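Local atomic coordinates of extracellular matrix-binding protein EbhA (Staphylococcus aureus, PDB entry 2DGJ), a protein that probably serves as a cell wall-associated adhesin that binds host extracellular matrix, extending as a long rod of linked three-helix bundles. Residues A[24-29]-A[70-75]; A[83-88]-A[105-110]; A[93-98]-A[127-132]; A[131-136]-A[168-173]; A[212-217]-A[227-232]. All blocks are in the same frame, centred on the assembly; numbering follows the deposited sequence.

Contact 1. Residues A[24-29]-A[70-75]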
# COMPACT_ATOMS: atom_id res chain seq x y z
N ASP A 24 -9.70 8.02 -7.43
CA ASP A 24 -9.70 6.56 -7.32
C ASP A 24 -10.34 5.80 -8.47
O ASP A 24 -10.47 4.58 -8.40
CB ASP A 24 -10.34 6.13 -6.00
CG ASP A 24 -9.54 6.57 -4.80
OD1 ASP A 24 -8.31 6.39 -4.83
OD2 ASP A 24 -10.13 7.09 -3.83
N ALA A 25 -10.75 6.50 -9.52
CA ALA A 25 -11.35 5.83 -10.67
C ALA A 25 -10.27 4.98 -11.31
O ALA A 25 -9.08 5.15 -11.02
CB ALA A 25 -11.86 6.85 -11.67
N GLU A 26 -10.67 4.05 -12.17
CA GLU A 26 -9.71 3.19 -12.83
C GLU A 26 -8.90 4.04 -13.80
O GLU A 26 -9.44 4.94 -14.45
CB GLU A 26 -10.44 2.06 -13.56
CG GLU A 26 -11.42 1.31 -12.66
CD GLU A 26 -12.04 0.09 -13.32
OE1 GLU A 26 -12.57 0.22 -14.44
OE2 GLU A 26 -12.01 -1.01 -12.71
N GLN A 27 -7.60 3.75 -13.89
CA GLN A 27 -6.69 4.49 -14.75
C GLN A 27 -7.27 4.86 -16.11
O GLN A 27 -7.30 6.03 -16.48
CB GLN A 27 -5.39 3.70 -14.96
CG GLN A 27 -4.25 4.53 -15.55
CD GLN A 27 -3.04 3.69 -15.88
OE1 GLN A 27 -2.68 2.78 -15.13
NE2 GLN A 27 -2.38 3.99 -16.99
N SER A 28 -7.72 3.86 -16.85
CA SER A 28 -8.29 4.07 -18.18
C SER A 28 -9.41 5.10 -18.20
O SER A 28 -9.52 5.90 -19.14
CB SER A 28 -8.80 2.74 -18.75
OG SER A 28 -9.82 2.21 -17.94
N LYS A 29 -10.25 5.09 -17.18
CA LYS A 29 -11.37 6.02 -17.10
C LYS A 29 -10.87 7.43 -16.81
O LYS A 29 -11.42 8.41 -17.31
CB LYS A 29 -12.37 5.58 -16.03
CG LYS A 29 -12.98 4.21 -16.30
CD LYS A 29 -14.01 3.84 -15.24
CE LYS A 29 -14.50 2.40 -15.40
NZ LYS A 29 -15.16 2.18 -16.71
N ALA A 70 -18.53 8.42 -16.38
CA ALA A 70 -17.93 7.10 -16.30
C ALA A 70 -16.95 6.94 -15.13
O ALA A 70 -16.73 5.82 -14.65
CB ALA A 70 -17.25 6.76 -17.62
N LEU A 71 -16.36 8.04 -14.69
CA LEU A 71 -15.44 7.99 -13.55
C LEU A 71 -16.13 7.20 -12.45
O LEU A 71 -17.25 7.53 -12.04
CB LEU A 71 -15.11 9.41 -13.09
CG LEU A 71 -13.90 10.11 -13.71
CD1 LEU A 71 -13.63 9.60 -15.10
CD2 LEU A 71 -14.14 11.60 -13.71
N ASN A 72 -15.46 6.16 -11.95
CA ASN A 72 -16.05 5.30 -10.93
C ASN A 72 -15.29 5.22 -9.62
O ASN A 72 -15.38 4.22 -8.91
CB ASN A 72 -16.23 3.89 -11.50
CG ASN A 72 -14.90 3.25 -11.91
OD1 ASN A 72 -13.93 3.94 -12.21
ND2 ASN A 72 -14.87 1.92 -11.92
N GLY A 73 -14.57 6.28 -9.28
CA GLY A 73 -13.83 6.29 -8.03
C GLY A 73 -14.73 6.02 -6.85
O GLY A 73 -14.37 5.27 -5.94
N ASP A 74 -15.93 6.60 -6.87
CA ASP A 74 -16.89 6.41 -5.79
C ASP A 74 -17.32 4.95 -5.68
O ASP A 74 -17.48 4.42 -4.57
CB ASP A 74 -18.10 7.33 -6.00
CG ASP A 74 -18.74 7.15 -7.37
OD1 ASP A 74 -17.99 6.95 -8.35
OD2 ASP A 74 -19.98 7.24 -7.47
N ALA A 75 -17.50 4.30 -6.82
CA ALA A 75 -17.90 2.89 -6.83
C ALA A 75 -16.75 2.07 -6.26
O ALA A 75 -16.96 1.07 -5.58
CB ALA A 75 -18.21 2.44 -8.25

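Contact 2. Residues A[83-88]-A[105-110]. With SO4 (sulfate ion), chain C; ACY (acetic acid), chain D.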
# COMPACT_ATOMS: atom_id res chain seq x y z
N ALA A 83 -14.70 -4.46 1.26
CA ALA A 83 -13.57 -5.36 1.46
C ALA A 83 -13.03 -5.24 2.88
O ALA A 83 -12.72 -6.24 3.53
CB ALA A 83 -12.47 -5.04 0.44
N ALA A 84 -12.94 -4.01 3.37
CA ALA A 84 -12.44 -3.77 4.72
C ALA A 84 -13.36 -4.35 5.78
O ALA A 84 -12.91 -4.96 6.75
CB ALA A 84 -12.27 -2.27 4.94
N ARG A 85 -14.67 -4.17 5.58
CA ARG A 85 -15.63 -4.68 6.54
C ARG A 85 -15.56 -6.20 6.59
O ARG A 85 -15.63 -6.80 7.65
CB ARG A 85 -17.05 -4.23 6.17
CG ARG A 85 -17.24 -2.72 6.11
CD ARG A 85 -18.71 -2.34 6.21
NE ARG A 85 -18.92 -0.90 6.03
CZ ARG A 85 -19.01 -0.30 4.85
NH1 ARG A 85 -18.93 -1.01 3.72
NH2 ARG A 85 -19.15 1.01 4.78
N GLN A 86 -15.38 -6.81 5.42
CA GLN A 86 -15.28 -8.26 5.33
C GLN A 86 -14.06 -8.73 6.10
O GLN A 86 -14.13 -9.69 6.86
CB GLN A 86 -15.17 -8.69 3.86
CG GLN A 86 -14.96 -10.18 3.65
CD GLN A 86 -16.00 -11.03 4.37
OE1 GLN A 86 -17.20 -10.75 4.29
NE2 GLN A 86 -15.55 -12.07 5.05
N ASN A 87 -12.94 -8.04 5.90
CA ASN A 87 -11.69 -8.38 6.58
C ASN A 87 -11.81 -8.14 8.08
O ASN A 87 -11.36 -8.95 8.89
CB ASN A 87 -10.54 -7.54 6.03
CG ASN A 87 -9.21 -7.88 6.67
OD1 ASN A 87 -8.57 -8.86 6.30
ND2 ASN A 87 -8.80 -7.09 7.65
N LEU A 88 -12.40 -7.01 8.46
CA LEU A 88 -12.56 -6.66 9.87
C LEU A 88 -13.26 -7.76 10.67
O LEU A 88 -12.92 -8.03 11.82
CB LEU A 88 -13.36 -5.36 9.99
CG LEU A 88 -13.66 -4.85 11.40
CD1 LEU A 88 -12.36 -4.55 12.11
CD2 LEU A 88 -14.52 -3.61 11.33
N GLN A 105 -14.14 4.07 11.38
CA GLN A 105 -13.11 4.69 10.54
C GLN A 105 -13.28 4.22 9.10
O GLN A 105 -12.96 4.96 8.17
CB GLN A 105 -11.71 4.34 11.06
CG GLN A 105 -11.46 4.83 12.48
CD GLN A 105 -10.07 4.47 12.99
OE1 GLN A 105 -9.69 3.30 13.01
NE2 GLN A 105 -9.32 5.49 13.42
N ILE A 106 -13.77 3.00 8.93
CA ILE A 106 -14.00 2.46 7.59
C ILE A 106 -15.13 3.25 6.93
O ILE A 106 -15.03 3.67 5.78
CB ILE A 106 -14.40 0.97 7.65
CG1 ILE A 106 -13.19 0.11 8.00
CG2 ILE A 106 -15.01 0.55 6.32
CD1 ILE A 106 -13.50 -1.38 8.08
N ASN A 107 -16.21 3.45 7.68
CA ASN A 107 -17.35 4.19 7.17
C ASN A 107 -17.02 5.66 6.92
O ASN A 107 -17.57 6.29 6.02
CB ASN A 107 -18.54 4.09 8.13
CG ASN A 107 -19.00 2.66 8.35
OD1 ASN A 107 -18.92 1.82 7.45
ND2 ASN A 107 -19.51 2.37 9.54
N GLN A 108 -16.11 6.20 7.72
CA GLN A 108 -15.72 7.60 7.59
C GLN A 108 -14.63 7.86 6.55
O GLN A 108 -14.40 9.01 6.18
CB GLN A 108 -15.25 8.15 8.95
CG GLN A 108 -16.27 9.04 9.64
CD GLN A 108 -17.53 8.29 10.01
OE1 GLN A 108 -17.56 7.53 10.98
NE2 GLN A 108 -18.59 8.51 9.24
N ALA A 109 -13.98 6.81 6.07
CA ALA A 109 -12.92 6.95 5.07
C ALA A 109 -13.47 7.53 3.76
O ALA A 109 -14.48 7.07 3.24
CB ALA A 109 -12.26 5.60 4.81
N THR A 110 -12.78 8.53 3.22
CA THR A 110 -13.20 9.17 1.98
C THR A 110 -12.41 8.74 0.75
O THR A 110 -12.80 9.07 -0.38
CB THR A 110 -13.09 10.70 2.09
OG1 THR A 110 -11.73 11.07 2.34
CG2 THR A 110 -13.98 11.23 3.21
S SO4 C . -9.33 9.86 4.31
O1 SO4 C . -10.26 10.96 4.60
O2 SO4 C . -8.50 9.59 5.49
O3 SO4 C . -10.10 8.65 3.97
O4 SO4 C . -8.45 10.25 3.19
C ACY D . -20.35 3.92 3.32
O ACY D . -19.97 4.94 2.78
OXT ACY D . -20.58 2.82 2.58
CH3 ACY D . -20.56 3.89 4.81

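Contact 3. Residues A[93-98]-A[127-132]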
# COMPACT_ATOMS: atom_id res chain seq x y z
N HIS A 93 -9.48 -11.15 17.68
CA HIS A 93 -8.85 -10.71 18.92
C HIS A 93 -9.15 -9.31 19.41
O HIS A 93 -9.06 -9.05 20.61
CB HIS A 93 -7.34 -10.92 18.79
CG HIS A 93 -6.98 -12.31 18.35
ND1 HIS A 93 -7.07 -13.40 19.18
CD2 HIS A 93 -6.59 -12.78 17.14
CE1 HIS A 93 -6.75 -14.49 18.52
NE2 HIS A 93 -6.45 -14.15 17.27
N ILE A 94 -9.51 -8.40 18.50
CA ILE A 94 -9.84 -7.04 18.92
C ILE A 94 -11.10 -7.04 19.78
O ILE A 94 -11.96 -7.92 19.64
CB ILE A 94 -10.06 -6.12 17.71
CG1 ILE A 94 -11.18 -6.68 16.82
CG2 ILE A 94 -8.77 -5.97 16.92
CD1 ILE A 94 -11.57 -5.78 15.67
N THR A 95 -11.23 -6.05 20.66
CA THR A 95 -12.40 -5.95 21.53
C THR A 95 -13.52 -5.28 20.75
O THR A 95 -13.29 -4.68 19.69
CB THR A 95 -12.09 -5.11 22.78
OG1 THR A 95 -11.74 -3.78 22.39
CG2 THR A 95 -10.94 -5.72 23.58
N ASN A 96 -14.75 -5.39 21.26
CA ASN A 96 -15.89 -4.80 20.59
C ASN A 96 -15.68 -3.30 20.37
O ASN A 96 -16.01 -2.77 19.31
CB ASN A 96 -17.17 -5.03 21.40
CG ASN A 96 -17.51 -6.50 21.55
OD1 ASN A 96 -17.36 -7.28 20.61
ND2 ASN A 96 -17.98 -6.89 22.73
N ALA A 97 -15.12 -2.63 21.37
CA ALA A 97 -14.87 -1.20 21.28
C ALA A 97 -13.90 -0.91 20.15
O ALA A 97 -14.06 0.06 19.41
CB ALA A 97 -14.32 -0.67 22.59
N GLN A 98 -12.88 -1.76 20.02
CA GLN A 98 -11.88 -1.58 18.97
C GLN A 98 -12.53 -1.85 17.63
O GLN A 98 -12.26 -1.16 16.65
CB GLN A 98 -10.70 -2.53 19.18
CG GLN A 98 -9.97 -2.36 20.50
CD GLN A 98 -8.78 -3.29 20.64
OE1 GLN A 98 -8.88 -4.49 20.41
NE2 GLN A 98 -7.64 -2.74 21.04
N GLY A 127 -3.20 -8.20 15.37
CA GLY A 127 -1.99 -8.99 15.52
C GLY A 127 -1.37 -8.77 16.89
O GLY A 127 -0.91 -9.71 17.53
N ALA A 128 -1.36 -7.52 17.33
CA ALA A 128 -0.79 -7.17 18.63
C ALA A 128 -1.64 -7.76 19.76
O ALA A 128 -1.10 -8.28 20.74
CB ALA A 128 -0.71 -5.66 18.76
N MSE A 129 -2.96 -7.66 19.62
CA MSE A 129 -3.87 -8.20 20.62
C MSE A 129 -3.62 -9.70 20.72
O MSE A 129 -3.60 -10.27 21.81
CB MSE A 129 -5.32 -7.95 20.21
CG MSE A 129 -5.78 -6.52 20.36
SE MSE A 129 -5.90 -5.96 22.21
CE MSE A 129 -7.63 -6.69 22.63
N ASN A 130 -3.42 -10.34 19.57
CA ASN A 130 -3.16 -11.77 19.53
C ASN A 130 -1.89 -12.09 20.31
O ASN A 130 -1.83 -13.09 21.03
CB ASN A 130 -2.99 -12.21 18.07
CG ASN A 130 -2.84 -13.72 17.93
OD1 ASN A 130 -1.88 -14.21 17.35
ND2 ASN A 130 -3.80 -14.46 18.47
N SER A 131 -0.89 -11.23 20.17
CA SER A 131 0.37 -11.42 20.87
C SER A 131 0.19 -11.26 22.37
O SER A 131 0.71 -12.05 23.16
CB SER A 131 1.41 -10.42 20.36
OG SER A 131 1.73 -10.65 18.99
N LEU A 132 -0.55 -10.23 22.77
CA LEU A 132 -0.80 -9.97 24.18
C LEU A 132 -1.57 -11.13 24.79
O LEU A 132 -1.34 -11.49 25.94
CB LEU A 132 -1.58 -8.68 24.37
CG LEU A 132 -1.91 -8.28 25.81
CD1 LEU A 132 -0.64 -8.23 26.64
CD2 LEU A 132 -2.59 -6.92 25.82

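Contact 4. Residues A[131-136]-A[168-173]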
# COMPACT_ATOMS: atom_id res chain seq x y z
N SER A 131 -0.89 -11.23 20.17
CA SER A 131 0.37 -11.42 20.87
C SER A 131 0.19 -11.26 22.37
O SER A 131 0.71 -12.05 23.16
CB SER A 131 1.41 -10.42 20.36
OG SER A 131 1.73 -10.65 18.99
N LEU A 132 -0.55 -10.23 22.77
CA LEU A 132 -0.80 -9.97 24.18
C LEU A 132 -1.57 -11.13 24.79
O LEU A 132 -1.34 -11.49 25.94
CB LEU A 132 -1.58 -8.68 24.37
CG LEU A 132 -1.91 -8.28 25.81
CD1 LEU A 132 -0.64 -8.23 26.64
CD2 LEU A 132 -2.59 -6.92 25.82
N GLN A 133 -2.48 -11.70 24.01
CA GLN A 133 -3.29 -12.83 24.47
C GLN A 133 -2.39 -14.05 24.69
O GLN A 133 -2.55 -14.78 25.67
CB GLN A 133 -4.37 -13.17 23.44
CG GLN A 133 -5.24 -14.37 23.81
CD GLN A 133 -6.04 -14.14 25.07
OE1 GLN A 133 -6.88 -13.24 25.13
NE2 GLN A 133 -5.79 -14.96 26.09
N GLY A 134 -1.45 -14.26 23.77
CA GLY A 134 -0.56 -15.39 23.89
C GLY A 134 0.40 -15.27 25.05
O GLY A 134 0.74 -16.26 25.70
N ALA A 135 0.83 -14.04 25.33
CA ALA A 135 1.75 -13.79 26.43
C ALA A 135 1.18 -14.19 27.79
O ALA A 135 1.94 -14.47 28.72
CB ALA A 135 2.15 -12.32 26.44
N ILE A 136 -0.14 -14.22 27.90
CA ILE A 136 -0.76 -14.58 29.17
C ILE A 136 -1.61 -15.86 29.13
O ILE A 136 -2.43 -16.08 30.02
CB ILE A 136 -1.65 -13.43 29.71
CG1 ILE A 136 -2.92 -13.31 28.87
CG2 ILE A 136 -0.88 -12.12 29.69
CD1 ILE A 136 -3.96 -12.38 29.46
N GLY A 168 -7.58 -6.80 31.19
CA GLY A 168 -8.53 -5.71 31.04
C GLY A 168 -8.57 -5.23 29.60
O GLY A 168 -9.64 -4.93 29.06
N ILE A 169 -7.40 -5.16 28.97
CA ILE A 169 -7.29 -4.74 27.58
C ILE A 169 -7.89 -5.80 26.65
O ILE A 169 -8.49 -5.50 25.62
CB ILE A 169 -5.81 -4.52 27.20
CG1 ILE A 169 -5.27 -3.27 27.90
CG2 ILE A 169 -5.65 -4.41 25.68
CD1 ILE A 169 -3.78 -3.05 27.70
N LEU A 170 -7.72 -7.06 27.03
CA LEU A 170 -8.19 -8.20 26.25
C LEU A 170 -9.70 -8.45 26.26
O LEU A 170 -10.26 -8.85 25.24
CB LEU A 170 -7.45 -9.46 26.71
CG LEU A 170 -6.32 -10.02 25.83
CD1 LEU A 170 -5.72 -8.93 24.97
CD2 LEU A 170 -5.27 -10.64 26.74
N ASN A 171 -10.34 -8.25 27.40
CA ASN A 171 -11.78 -8.49 27.50
C ASN A 171 -12.53 -7.82 26.34
O ASN A 171 -12.60 -6.59 26.26
CB ASN A 171 -12.32 -7.98 28.84
CG ASN A 171 -13.72 -8.47 29.13
OD1 ASN A 171 -14.66 -8.19 28.39
ND2 ASN A 171 -13.87 -9.24 30.21
N LYS A 172 -13.08 -8.63 25.46
CA LYS A 172 -13.79 -8.12 24.29
C LYS A 172 -15.06 -7.35 24.64
O LYS A 172 -15.43 -6.39 23.95
CB LYS A 172 -14.15 -9.28 23.35
CG LYS A 172 -12.95 -10.04 22.81
CD LYS A 172 -13.39 -11.13 21.84
CE LYS A 172 -12.21 -11.91 21.32
NZ LYS A 172 -12.63 -12.99 20.38
N GLN A 173 -15.73 -7.75 25.72
CA GLN A 173 -16.96 -7.10 26.12
C GLN A 173 -16.78 -5.76 26.82
O GLN A 173 -17.56 -4.83 26.61
CB GLN A 173 -17.78 -8.01 27.03
CG GLN A 173 -18.63 -9.04 26.30
CD GLN A 173 -19.60 -9.77 27.23
OE1 GLN A 173 -19.19 -10.54 28.09
NE2 GLN A 173 -20.89 -9.51 27.05

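Contact 5. Residues A[212-217]-A[227-232]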
# COMPACT_ATOMS: atom_id res chain seq x y z
N ASN A 212 25.23 -24.31 54.11
CA ASN A 212 26.46 -23.80 54.69
C ASN A 212 26.26 -23.39 56.15
O ASN A 212 27.16 -23.52 56.97
CB ASN A 212 26.98 -22.61 53.89
CG ASN A 212 27.47 -23.01 52.51
OD1 ASN A 212 27.93 -24.14 52.30
ND2 ASN A 212 27.38 -22.08 51.56
N THR A 213 25.06 -22.90 56.47
CA THR A 213 24.77 -22.49 57.84
C THR A 213 24.67 -23.73 58.73
O THR A 213 25.19 -23.73 59.85
CB THR A 213 23.46 -21.69 57.93
OG1 THR A 213 22.46 -22.31 57.12
CG2 THR A 213 23.66 -20.27 57.45
N ILE A 214 24.00 -24.77 58.24
CA ILE A 214 23.87 -26.00 59.02
C ILE A 214 25.24 -26.61 59.30
O ILE A 214 25.52 -27.03 60.43
CB ILE A 214 23.00 -27.04 58.26
CG1 ILE A 214 21.52 -26.63 58.33
CG2 ILE A 214 23.19 -28.42 58.87
CD1 ILE A 214 20.57 -27.59 57.64
N ASN A 215 26.08 -26.66 58.28
CA ASN A 215 27.42 -27.23 58.42
C ASN A 215 28.22 -26.55 59.52
O ASN A 215 29.06 -27.19 60.16
CB ASN A 215 28.19 -27.12 57.10
CG ASN A 215 28.23 -28.43 56.34
OD1 ASN A 215 28.60 -29.47 56.88
ND2 ASN A 215 27.86 -28.39 55.06
N GLY A 216 27.96 -25.27 59.73
CA GLY A 216 28.69 -24.51 60.74
C GLY A 216 28.08 -24.41 62.12
O GLY A 216 28.62 -23.71 62.98
N LEU A 217 26.96 -25.09 62.35
CA LEU A 217 26.31 -25.04 63.65
C LEU A 217 27.06 -25.86 64.70
O LEU A 217 27.48 -26.99 64.44
CB LEU A 217 24.86 -25.53 63.54
CG LEU A 217 23.78 -24.44 63.43
CD1 LEU A 217 24.24 -23.33 62.49
CD2 LEU A 217 22.48 -25.07 62.95
N ASN A 227 21.69 -35.41 57.88
CA ASN A 227 20.24 -35.56 57.80
C ASN A 227 19.60 -34.25 57.33
O ASN A 227 18.92 -34.20 56.30
CB ASN A 227 19.68 -35.95 59.17
CG ASN A 227 18.16 -35.96 59.20
OD1 ASN A 227 17.51 -36.59 58.36
ND2 ASN A 227 17.59 -35.27 60.18
N LEU A 228 19.82 -33.19 58.10
CA LEU A 228 19.27 -31.87 57.78
C LEU A 228 19.68 -31.38 56.40
O LEU A 228 18.87 -30.84 55.66
CB LEU A 228 19.71 -30.86 58.85
CG LEU A 228 18.79 -30.62 60.05
CD1 LEU A 228 17.98 -31.85 60.38
CD2 LEU A 228 19.64 -30.20 61.24
N LYS A 229 20.95 -31.58 56.06
CA LYS A 229 21.45 -31.15 54.75
C LYS A 229 20.71 -31.89 53.64
O LYS A 229 20.42 -31.31 52.59
CB LYS A 229 22.96 -31.42 54.65
CG LYS A 229 23.80 -30.49 55.52
CD LYS A 229 25.25 -30.96 55.65
CE LYS A 229 26.04 -30.77 54.37
NZ LYS A 229 27.48 -31.07 54.58
N HIS A 230 20.39 -33.16 53.88
CA HIS A 230 19.67 -33.95 52.90
C HIS A 230 18.23 -33.43 52.81
O HIS A 230 17.65 -33.39 51.73
CB HIS A 230 19.66 -35.42 53.31
CG HIS A 230 19.09 -36.33 52.26
ND1 HIS A 230 19.69 -36.49 51.02
CD2 HIS A 230 18.01 -37.13 52.25
CE1 HIS A 230 18.99 -37.34 50.30
NE2 HIS A 230 17.95 -37.75 51.03
N GLN A 231 17.67 -33.04 53.95
CA GLN A 231 16.31 -32.52 53.98
C GLN A 231 16.25 -31.22 53.17
O GLN A 231 15.23 -30.89 52.56
CB GLN A 231 15.86 -32.26 55.42
CG GLN A 231 16.02 -33.46 56.34
CD GLN A 231 15.01 -33.47 57.47
OE1 GLN A 231 14.73 -32.44 58.08
NE2 GLN A 231 14.46 -34.65 57.76
N VAL A 232 17.35 -30.47 53.19
CA VAL A 232 17.44 -29.22 52.44
C VAL A 232 17.52 -29.57 50.95
O VAL A 232 16.92 -28.90 50.11
CB VAL A 232 18.71 -28.43 52.82
CG1 VAL A 232 18.92 -27.28 51.85
CG2 VAL A 232 18.60 -27.92 54.25

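Contact 1. Residues A[24-29]-A[70-75]
Asn-72 reaches across to Glu-26 and Lys-29 at a joint of the three-helix-bundle rod, where the break between helices 55-70 and 73-88 meets the turn leading into helix 27-46. Its CG lies between its own backbone N and carbonyl carbon (chi1 62°), which carries the amide over to the opposite segment. Asn-72 OD1 accepts the backbone N-H of Glu-26 at 3.3 Å. The bond is fairly straight at the hydrogen (164°), with the donor tilted somewhat from the carbonyl plane. Asn-72 and Glu-26 both occupy N-cap positions, yet the asparagine amide caps nothing in its own helix and ties the start of one helix to the start of the other. The side chain of Glu-26 runs on obliquely past the amide, its CG 3.6 Å from Asn-72 ND2, and its carboxylate stands almost perpendicular to the amide plane (81°). Lys-29 crosses Asn-72 at about a right angle, laying its CD 3.0 Å from Asn-72 OD1, before its last torsion bends NZ back into a long ion pair with Glu-26. Beside these polar groups the backbones come very close, with Gly-73 CA 3.4 Å from Ala-25 N. Lys-21 holds the same break between helices through Leu-71 O and Asp-74. Leu-71 turns its tip back to the other segment, where Leu-71 CD1 meets Lys-29 O at 3.3 Å.

Contact 2. Residues A[83-88]-A[105-110]
Arg-85 of helix 73-88 reaches over Ile-106 to Asn-107 of helix 96-108, spanning two helices of the three-helix GA module. CB sets off along the flank of the interface, and Arg-85 CG already rests 4.0 Å from Ile-106 CG2. From CG to NE the chain is extended (chi3 -175°), which delivers the guanidinium to the neighbouring helix with Ile-106 CG2 over one face, toward the rim. Arg-85 NE gives a rather bent hydrogen bond to Asn-107 OD1 at 3.1 Å. Arg-85 NH2 donates to Asn-107 OD1 at 2.8 Å, more directly, so this oxygen is gripped side-on by two nitrogens of one group. It lies in the guanidinium plane, and the asparagine amide is turned 29° from it, so the flat groups are nearly coplanar. NH2 also makes a weak bond to an acetate, probably from the crystallisation liquor, which Lys-81 holds as well. Behind these polar groups Ile-106 points into the bundle: Ile-106 CD1 presses on Ala-84 CB at 3.5 Å and meets Leu-88 CD2 at 4.1 Å. Val-115 and Val-118 of helix 112-135 close the apolar layer from the third side. Where helix 96-108 has ended, a sulfate, again probably from the liquor, sits beside the chain, taking the N-H of Thr-110 through O3 and, through O1, the Thr-110 hydroxyl OG1 at 2.7 Å.

Contact 3. Residues A[93-98]-A[127-132]
OE1 of Gln-98, against which the selenomethionine Met-129 lays its CE, accepts the backbone N-H of Thr-95 at 2.8 Å. In return Thr-95 OG1 takes the N-H of Gln-98 in a weak bond of 3.3 Å, and the pair forms a capping box at the start of helix 96-108. Two bends, at chi2 and chi3, curl Met-129 so that its CE tucks against the cap, 3.4 Å from Gln-98 OE1, with Thr-95 CG2 and His-93 O also against it. Met-129 stands on helix 112-135, the long helix that runs on from the GA module into the next FIVAR domain, so the loop 93-95 docks where one three-helix bundle passes into the other. Outside partners pin the box: Thr-95 OG1 also meets Gly-175 O, while Gln-98 NE2 donates to Thr-178 O. Toward the surface, Asn-130 swings CG anti to its N (chi1 -175°) and lies over one face of the His-93 ring. Asn-130 CB makes a CH-pi contact, 4.0 Å from the centroid of the His-93 ring and 19° off its normal. The amide plane is inclined 45° to the ring and ND2 comes close above NE2, at an angle too poor for a hydrogen bond. Asp-126 OD1 accepts the backbone N-H of His-93.

Contact 4. Residues A[131-136]-A[168-173]
This is an apolar helix-helix contact inside the three-helix bundle of the FIVAR domain, made where the end of helix 112-135 passes the end of helix 153-170. Leu-170 carries it, pushing a forked tip between Leu-132, Gln-133 and Ile-136, at the end of helix 112-135 and just beyond it. One branch, Leu-170 CD1, lies 3.8 Å from Leu-132 CD2, the two leucines crossing obliquely. The same Leu-132 CD2 then touches Ile-169 CG2 at 4.0 Å, with those side chains at about a right angle, so a single methyl bridges two successive residues of helix 153-170. Ala-186 of helix 180-194 packs on both Leu-132 and Ile-169 and supplies the third wall. The other branch of Leu-170 faces the helix end. Gln-133 folds over it at the edge of the contact: its chain bends at chi2 (63°), bringing Gln-133 OE1 to 3.3 Å from Leu-170 CG. No hydrogen bond crosses here, and the amide's NE2 is engaged by Asn-137 instead. Ile-136, the last residue of its segment, is backed by Val-190 and Ala-166. Its CG1 stands between backbone N and carbonyl carbon (chi1 72°), which sends the chain inward, where Ile-136 and Leu-170 meet tip to tip, Ile-136 CD1 to Leu-170 CD2, at 3.5 Å.

Contact 5. Residues A[212-217]-A[227-232]
Ile-214 pushes its longer branch between Leu-228 and Val-232, which stand one turn apart on helix 222-234. Ile-214 CD1 meets Leu-228 CB at 3.6 Å, the two side chains crossing at about a right angle. The approach to Val-232 is different in kind: the side chains come tip to tip, Ile-214 CD1 to Val-232 CG2, at 3.9 Å. Placing CG1 anti to the carbonyl carbon (chi1 -75°) aims this branch at the facing helix and leaves Ile-214 CG2 near Lys-229 CG, 4.0 Å away, where the isoleucine and the aliphatic part of the lysine slide past each other in opposite directions. Farther out Lys-229 bends at chi3 (72°) and crosses Asn-215 at about a right angle. Lys-229 NZ gives a weak hydrogen bond to Asn-215 OD1 at 3.0 Å. Asn-215 ND2 lies nearer still to Lys-229 NZ, at 2.7 Å, although both are donors, so the weak bond, and perhaps the modelled turn of the amide, should be read with caution. These pairs join the first two helices of the C-terminal GA module, and its third, helix 238-250, completes the layer with Val-244 packed on both Leu-228 and Val-232. Thr-211, a turn before Asn-215, backs Lys-229 and Val-232. At the close of helix 199-215 the backbone turns with Leu-217 N bonded to Ile-214 O at 3.1 Å. Lys-225 reaches back to that same end, donating through NZ to Asn-215 O and weakly to Leu-217 O, while Gln-231 accepts from Lys-247 through OE1.

Contacts 1 and 5 lie on opposite sides of the chain's centre, 85 Å apart between their own centres. Contacts 2, 3 and 5 are buried; 1 and 4 are partly buried. Contacts 2 and 5 are alike: each joins the first two helices of a GA module through a buried isoleucine edged by a polar pair, the isoleucine standing on the second helix in contact 2 and on the first in contact 5. Contact 4 is apolar, without a crossing hydrogen bond. Contacts 1 and 3 lie where loops interrupt helices, and there amides and helix starts do more. Helix 73-88 serves contacts 1 and 2, helix 96-108 serves 2 and 3, and helix 112-135 serves 3 and 4, joined by a probable hydrogen bond from Asn-96 N to Lys-172 O.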